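PDB 2HJ0: putative citrate lyase, alfa subunit from Streptococcus mutans, which belongs to the citrate lyase alpha-subunit (CitF) family, an alpha/beta protein built round two mixed, largely parallel sheets and modelled here as a two-chain assembly. Local coordinates for residues Ile102-Glu107 with Arg127-Ala132; Glu272-Gln277 with Ile300-Ala305; Ser414-Gly419 with Glu475-Ile480. All coordinates share one frame; numbering follows the deposited sequence.

Contact 1: residues Ile102-Glu107 with Arg127-Ala132; sequences IANVHE and RDKVGA
Asn104 meets the N-terminal end of helix 127-135 with both ends of its amide. Its OD1 accepts the backbone N of Lys129 at 3.1 Å in a fairly straight bond (158°), while its ND2 donates to Asp128 OD2, also at 3.1 Å and met on the anti side of the carboxylate. Amide and carboxylate lie nearly coplanar, 8° apart, and gripping both ends fixes the rotation of the amide. Beside this polar pair, Ile102 CG2 packs on Val130 CG2 at 3.6 Å, and the same valine methyl reaches His106 O. Ile102 O faces the aliphatic CG of Arg127, and a water links that carbonyl to Arg127 NE. On the exposed margin, Glu107, extended beyond CG, slants across the lysine chain, with OE2 3.3 Å from Lys129 CD.

A second shell holds the loop in shape: Ala103 N donates to His106 ND1 (2.8 Å), while His106 NE2 bonds Asp77 and Glu75 takes the backbone N atoms of Asn104 and Val105. Arg127 lies about 3 Å, side chain to ligand, from a bound citric acid molecule. The two segments follow neighbouring parallel strands, 95-99 and 118-123, the carboxyl-end position where alpha/beta folds commonly form pockets.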
# COMPACT_ATOMS: atom_id res chain seq x y z
N ILE A 102 18.77 -8.84 13.36
CA ILE A 102 19.38 -10.17 13.47
C ILE A 102 19.23 -10.78 14.86
O ILE A 102 19.54 -10.14 15.87
CB ILE A 102 20.90 -10.08 13.08
CG1 ILE A 102 21.02 -9.79 11.58
CG2 ILE A 102 21.61 -11.38 13.38
CD1 ILE A 102 22.41 -9.41 11.14
N ALA A 103 18.75 -12.02 14.93
CA ALA A 103 18.58 -12.69 16.22
C ALA A 103 19.69 -13.73 16.47
O ALA A 103 20.56 -13.91 15.63
CB ALA A 103 17.20 -13.37 16.28
N ASN A 104 19.67 -14.39 17.63
CA ASN A 104 20.68 -15.39 17.98
C ASN A 104 20.57 -16.67 17.15
O ASN A 104 21.57 -17.34 16.88
CB ASN A 104 20.61 -15.79 19.46
CG ASN A 104 21.01 -14.66 20.40
OD1 ASN A 104 22.08 -14.05 20.28
ND2 ASN A 104 20.14 -14.38 21.36
N VAL A 105 19.37 -17.03 16.74
CA VAL A 105 19.18 -18.24 15.96
C VAL A 105 19.88 -18.08 14.63
O VAL A 105 20.06 -19.05 13.89
CB VAL A 105 17.68 -18.52 15.74
CG1 VAL A 105 17.08 -17.43 14.84
CG2 VAL A 105 17.50 -19.89 15.13
N HIS A 106 20.26 -16.84 14.32
CA HIS A 106 20.95 -16.54 13.07
C HIS A 106 22.45 -16.81 13.17
O HIS A 106 23.23 -16.27 12.39
CB HIS A 106 20.70 -15.08 12.68
CG HIS A 106 19.29 -14.81 12.26
ND1 HIS A 106 18.62 -13.64 12.59
CD2 HIS A 106 18.42 -15.54 11.52
CE1 HIS A 106 17.40 -13.67 12.08
NE2 HIS A 106 17.26 -14.81 11.42
N GLU A 107 22.86 -17.65 14.12
CA GLU A 107 24.27 -17.97 14.31
C GLU A 107 24.98 -18.44 13.04
O GLU A 107 26.13 -18.07 12.79
CB GLU A 107 24.43 -19.04 15.39
CG GLU A 107 25.84 -19.20 15.91
CD GLU A 107 26.01 -20.49 16.70
OE1 GLU A 107 25.94 -21.58 16.07
OE2 GLU A 107 26.20 -20.44 17.94
N ARG A 127 22.40 -8.92 18.25
CA ARG A 127 22.19 -9.75 19.44
C ARG A 127 23.49 -10.41 19.89
O ARG A 127 24.56 -10.14 19.36
CB ARG A 127 21.12 -10.83 19.22
CG ARG A 127 19.69 -10.31 19.01
CD ARG A 127 19.25 -9.32 20.10
NE ARG A 127 17.99 -8.63 19.76
CZ ARG A 127 17.51 -7.57 20.41
NH1 ARG A 127 16.37 -7.01 20.04
NH2 ARG A 127 18.18 -7.06 21.44
N ASP A 128 23.37 -11.29 20.88
CA ASP A 128 24.49 -12.00 21.49
C ASP A 128 25.52 -12.65 20.57
O ASP A 128 26.64 -12.16 20.44
CB ASP A 128 23.94 -13.06 22.46
CG ASP A 128 22.98 -12.47 23.50
OD1 ASP A 128 23.38 -11.53 24.23
OD2 ASP A 128 21.83 -12.96 23.59
N LYS A 129 25.15 -13.77 19.95
CA LYS A 129 26.04 -14.53 19.07
C LYS A 129 26.63 -13.78 17.87
O LYS A 129 27.84 -13.61 17.78
CB LYS A 129 25.33 -15.79 18.60
CG LYS A 129 24.70 -16.57 19.73
CD LYS A 129 24.50 -18.04 19.39
CE LYS A 129 23.96 -18.79 20.59
NZ LYS A 129 24.77 -18.51 21.82
N VAL A 130 25.78 -13.35 16.94
CA VAL A 130 26.29 -12.64 15.77
C VAL A 130 27.06 -11.38 16.19
O VAL A 130 28.13 -11.10 15.66
CB VAL A 130 25.15 -12.22 14.81
CG1 VAL A 130 25.72 -11.43 13.63
CG2 VAL A 130 24.42 -13.45 14.31
N GLY A 131 26.51 -10.65 17.15
CA GLY A 131 27.16 -9.45 17.63
C GLY A 131 28.52 -9.72 18.23
O GLY A 131 29.45 -8.92 18.05
N ALA A 132 28.65 -10.83 18.95
CA ALA A 132 29.91 -11.23 19.57
C ALA A 132 30.94 -11.40 18.48
O ALA A 132 32.02 -10.82 18.53
CB ALA A 132 29.73 -12.54 20.32
O HOH W 1 17.50 -8.86 17.20

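Contact 2: residues Glu272-Gln277 with Ile300-Ala305; sequences EGFSFQ and IKANFA
The methyl of Ala302 is a small bump set between two phenylalanines of the facing chain. It sits over one face of the Phe274 ring, with CB 4.0 Å from the ring centroid in a CH-pi contact, and meets the edge of Phe276, lying 3.7 Å from CE1 and near that ring's plane. Two residues apart in an extended chain, both rings lie on one side, and similar first torsions (79° and 68°) place CG between backbone N and carbonyl carbon. Ile300 fills the next place along: its CD1 approaches the Phe274 ring at the edge, 3.4 Å from CE2, while Met295 from helix 282-297 packs against Phe274, Ile300 and Ala302. Ala305 CB comes over a face of Phe276.

These are the paired strands of a beta-alpha-beta unit, helix 282-297 carrying the chain from strand 275-277 to its parallel neighbour 302-305. Between them Phe276 N bonds Phe304 O only weakly, Asn303 N donates to Phe274 O from above the carbonyl plane, and Gly273 N donates to Lys301 O ahead of the strand, where Gly273 has a positive phi.

Across the sheet from the Phe276 and Ala305 side chains, the bump and the flat surface change owners. Here Ser275 supplies the bump, its CB 3.6 Å from the centroid of the Phe304 ring and over one face, while its OG is bonded to Gln366 O and Asp368 N. Phe304 also packs on Pro214 of the second subunit. Ahead of the strands, Glu272 bends at chi2 (62°), and OE1 accepts Lys301 N from above the carboxylate plane.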
# COMPACT_ATOMS: atom_id res chain seq x y z
N GLU A 272 -7.65 13.55 28.02
CA GLU A 272 -8.44 12.74 27.11
C GLU A 272 -7.82 12.70 25.70
O GLU A 272 -7.38 13.73 25.19
CB GLU A 272 -9.86 13.31 27.04
CG GLU A 272 -10.81 12.50 26.21
CD GLU A 272 -11.00 11.11 26.75
OE1 GLU A 272 -10.82 10.91 27.97
OE2 GLU A 272 -11.34 10.21 25.96
N GLY A 273 -7.77 11.51 25.10
CA GLY A 273 -7.23 11.34 23.75
C GLY A 273 -5.72 11.50 23.56
O GLY A 273 -5.28 11.97 22.52
N PHE A 274 -4.93 11.08 24.54
CA PHE A 274 -3.48 11.19 24.47
C PHE A 274 -2.92 9.87 23.95
O PHE A 274 -3.52 8.83 24.16
CB PHE A 274 -2.91 11.50 25.86
CG PHE A 274 -2.81 10.31 26.75
CD1 PHE A 274 -1.63 9.59 26.83
CD2 PHE A 274 -3.92 9.86 27.47
CE1 PHE A 274 -1.53 8.43 27.61
CE2 PHE A 274 -3.84 8.70 28.26
CZ PHE A 274 -2.65 7.99 28.33
N SER A 275 -1.78 9.92 23.27
CA SER A 275 -1.16 8.72 22.71
C SER A 275 0.07 8.32 23.51
O SER A 275 0.64 9.13 24.23
CB SER A 275 -0.76 8.96 21.26
OG SER A 275 0.10 10.08 21.14
N PHE A 276 0.48 7.07 23.37
CA PHE A 276 1.65 6.60 24.09
C PHE A 276 2.18 5.27 23.57
O PHE A 276 1.50 4.52 22.86
CB PHE A 276 1.32 6.44 25.57
CG PHE A 276 0.35 5.33 25.85
CD1 PHE A 276 -1.01 5.51 25.66
CD2 PHE A 276 0.81 4.08 26.23
CE1 PHE A 276 -1.89 4.46 25.84
CE2 PHE A 276 -0.08 3.03 26.41
CZ PHE A 276 -1.43 3.22 26.21
N GLN A 277 3.42 4.98 23.96
CA GLN A 277 4.06 3.74 23.60
C GLN A 277 4.86 3.28 24.83
O GLN A 277 5.60 4.07 25.41
CB GLN A 277 5.00 3.93 22.40
CG GLN A 277 5.68 2.65 21.97
CD GLN A 277 6.76 2.86 20.94
OE1 GLN A 277 6.49 3.15 19.77
NE2 GLN A 277 8.00 2.74 21.37
N ILE A 300 -10.33 9.54 31.78
CA ILE A 300 -9.59 9.82 30.56
C ILE A 300 -9.35 8.57 29.73
O ILE A 300 -9.15 7.47 30.26
CB ILE A 300 -8.22 10.52 30.85
CG1 ILE A 300 -7.25 9.53 31.47
CG2 ILE A 300 -8.42 11.73 31.75
CD1 ILE A 300 -6.43 8.78 30.45
N LYS A 301 -9.37 8.75 28.42
CA LYS A 301 -9.17 7.65 27.49
C LYS A 301 -8.13 8.05 26.44
O LYS A 301 -8.18 9.15 25.89
CB LYS A 301 -10.49 7.30 26.82
CG LYS A 301 -10.60 5.86 26.38
CD LYS A 301 -11.79 5.64 25.45
CE LYS A 301 -11.60 6.36 24.12
NZ LYS A 301 -12.56 5.91 23.06
N ALA A 302 -7.20 7.15 26.17
CA ALA A 302 -6.15 7.40 25.19
C ALA A 302 -6.68 7.10 23.78
O ALA A 302 -7.47 6.18 23.60
CB ALA A 302 -4.95 6.52 25.49
N ASN A 303 -6.23 7.88 22.79
CA ASN A 303 -6.65 7.67 21.41
C ASN A 303 -6.00 6.44 20.76
O ASN A 303 -6.66 5.70 20.02
CB ASN A 303 -6.36 8.90 20.55
CG ASN A 303 -4.88 9.27 20.53
OD1 ASN A 303 -4.46 10.17 19.81
ND2 ASN A 303 -4.08 8.57 21.34
N PHE A 304 -4.72 6.21 21.01
CA PHE A 304 -4.05 5.04 20.45
C PHE A 304 -2.73 4.70 21.12
O PHE A 304 -2.11 5.53 21.77
CB PHE A 304 -3.82 5.20 18.93
CG PHE A 304 -2.74 6.19 18.58
CD1 PHE A 304 -3.04 7.54 18.42
CD2 PHE A 304 -1.42 5.78 18.44
CE1 PHE A 304 -2.04 8.46 18.14
CE2 PHE A 304 -0.42 6.71 18.17
CZ PHE A 304 -0.73 8.04 18.02
N ALA A 305 -2.32 3.45 20.94
CA ALA A 305 -1.07 2.93 21.45
C ALA A 305 -0.26 2.49 20.21
O ALA A 305 -0.84 2.09 19.19
CB ALA A 305 -1.34 1.77 22.37

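Contact 3: residues Ser414-Gly419 with Glu475-Ile480; sequences SPLVRG and EKAYAI
Apolar packing of a helix against the start of a beta-hairpin joins these segments near the periphery of the chain, its centre about 26 Å from the chain's centre. Strand 417-418 pairs antiparallel with 421-422, just beyond strand 409-413 of the nine-strand sheet, and helix 470-481 follows 467-468, one of that sheet's two outermost strands. Aliphatic carbons make most of the contact.

Leu416 reaches the helix with CD2, which stands 3.4 Å from Lys476 CG and 3.8 Å from Ile480 CD1; its side chain lies roughly perpendicular to both. The leucine thus rests on residues one turn apart along the helix, with Lys476 lending its aliphatic stem. That stem bends at chi2 (73°) and again at its end, which brings NZ back within 3.8 Å of Leu416 CD2.

Val417 works beside it, its side chain and that of Ile480 running antiparallel past one another. Ile480 runs on straight from CG1 (chi2 176°), which carries CD1 out to touch both hairpin residues. Ala477, with its single CB, lets the backbone come near: that methyl lies 4.1 Å from Leu416 O.

Leu473 and Val445 extend the apolar surface round Leu416, and Val481 extends that round Val417. Glu444 accepts the backbone N of Leu416. Val417 CG2 completes the packing, lying 4.1 Å from both Ala477 CB and Ile480 CD1.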
# COMPACT_ATOMS: atom_id res chain seq x y z
N SER A 414 15.24 2.98 33.89
CA SER A 414 16.18 1.88 34.08
C SER A 414 16.82 1.87 35.48
O SER A 414 17.21 2.91 36.01
CB SER A 414 17.29 1.92 33.05
OG SER A 414 18.29 0.99 33.42
N PRO A 415 16.97 0.67 36.07
CA PRO A 415 17.57 0.58 37.40
C PRO A 415 18.88 1.33 37.46
O PRO A 415 19.58 1.49 36.46
CB PRO A 415 17.73 -0.92 37.62
CG PRO A 415 17.88 -1.44 36.23
CD PRO A 415 16.85 -0.67 35.47
N LEU A 416 19.20 1.82 38.65
CA LEU A 416 20.41 2.57 38.89
C LEU A 416 21.63 1.72 38.54
O LEU A 416 22.60 2.22 37.97
CB LEU A 416 20.46 2.99 40.35
CG LEU A 416 21.32 4.20 40.69
CD1 LEU A 416 20.85 5.41 39.88
CD2 LEU A 416 21.22 4.49 42.18
N VAL A 417 21.57 0.44 38.88
CA VAL A 417 22.67 -0.48 38.62
C VAL A 417 22.16 -1.88 38.32
O VAL A 417 21.09 -2.27 38.78
CB VAL A 417 23.63 -0.53 39.83
CG1 VAL A 417 24.65 -1.62 39.66
CG2 VAL A 417 24.33 0.81 40.00
N ARG A 418 22.91 -2.63 37.52
CA ARG A 418 22.57 -4.01 37.18
C ARG A 418 23.76 -4.85 37.61
O ARG A 418 24.82 -4.83 36.98
CB ARG A 418 22.33 -4.18 35.68
CG ARG A 418 21.02 -3.62 35.17
CD ARG A 418 20.72 -4.15 33.77
NE ARG A 418 19.42 -3.69 33.30
CZ ARG A 418 19.17 -2.45 32.87
NH1 ARG A 418 20.14 -1.54 32.85
NH2 ARG A 418 17.94 -2.13 32.46
N GLY A 419 23.60 -5.59 38.71
CA GLY A 419 24.68 -6.41 39.19
C GLY A 419 25.85 -5.53 39.58
O GLY A 419 25.74 -4.71 40.49
N GLU A 475 26.76 9.61 40.26
CA GLU A 475 27.49 9.51 41.52
C GLU A 475 26.83 8.48 42.42
O GLU A 475 27.50 7.68 43.08
CB GLU A 475 27.51 10.87 42.21
CG GLU A 475 28.23 11.92 41.40
CD GLU A 475 27.82 13.35 41.76
OE1 GLU A 475 28.36 14.29 41.10
OE2 GLU A 475 26.98 13.53 42.68
N LYS A 476 25.51 8.51 42.43
CA LYS A 476 24.69 7.61 43.22
C LYS A 476 24.94 6.16 42.76
O LYS A 476 24.77 5.21 43.54
CB LYS A 476 23.22 8.02 43.05
CG LYS A 476 22.20 7.23 43.85
CD LYS A 476 22.23 7.57 45.33
CE LYS A 476 21.22 6.70 46.10
NZ LYS A 476 21.46 5.23 45.90
N ALA A 477 25.35 6.00 41.50
CA ALA A 477 25.64 4.69 40.90
C ALA A 477 27.06 4.25 41.23
O ALA A 477 27.30 3.11 41.63
CB ALA A 477 25.45 4.74 39.40
N TYR A 478 28.01 5.17 41.04
CA TYR A 478 29.41 4.90 41.32
C TYR A 478 29.57 4.50 42.79
O TYR A 478 30.46 3.72 43.14
CB TYR A 478 30.26 6.14 41.01
CG TYR A 478 31.63 6.16 41.67
CD1 TYR A 478 31.79 6.69 42.96
CD2 TYR A 478 32.76 5.63 41.03
CE1 TYR A 478 33.03 6.68 43.59
CE2 TYR A 478 34.01 5.62 41.66
CZ TYR A 478 34.14 6.15 42.94
OH TYR A 478 35.37 6.13 43.56
N ALA A 479 28.71 5.02 43.65
CA ALA A 479 28.79 4.69 45.06
C ALA A 479 28.23 3.31 45.37
O ALA A 479 28.12 2.94 46.53
CB ALA A 479 28.05 5.74 45.88
N ILE A 480 27.89 2.55 44.34
CA ILE A 480 27.35 1.22 44.56
C ILE A 480 28.24 0.13 44.00
O ILE A 480 28.51 -0.85 44.69
CB ILE A 480 25.96 1.09 43.92
CG1 ILE A 480 25.04 2.18 44.47
CG2 ILE A 480 25.38 -0.28 44.22
CD1 ILE A 480 23.68 2.19 43.83

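From the N terminus, the chain first closes contact 1, in which the loop after strand 95-99 meets the helix after strand 118-123, a short excursion on the ten-strand sheet. Contact 2 comes next, closing the beta-alpha-beta excursion through helix 282-297 within the nine-strand sheet. Contact 3 spans a longer interval, bringing the hairpin after strand 409-413 to helix 470-481 near the edge of that second sheet. The three follow one another in series, without nesting or crossing. Contacts 1 and 2 lie on opposite sides of the chain's centre, about 36 Å apart between centres, and none touches another, so each ties together its own neighbourhood.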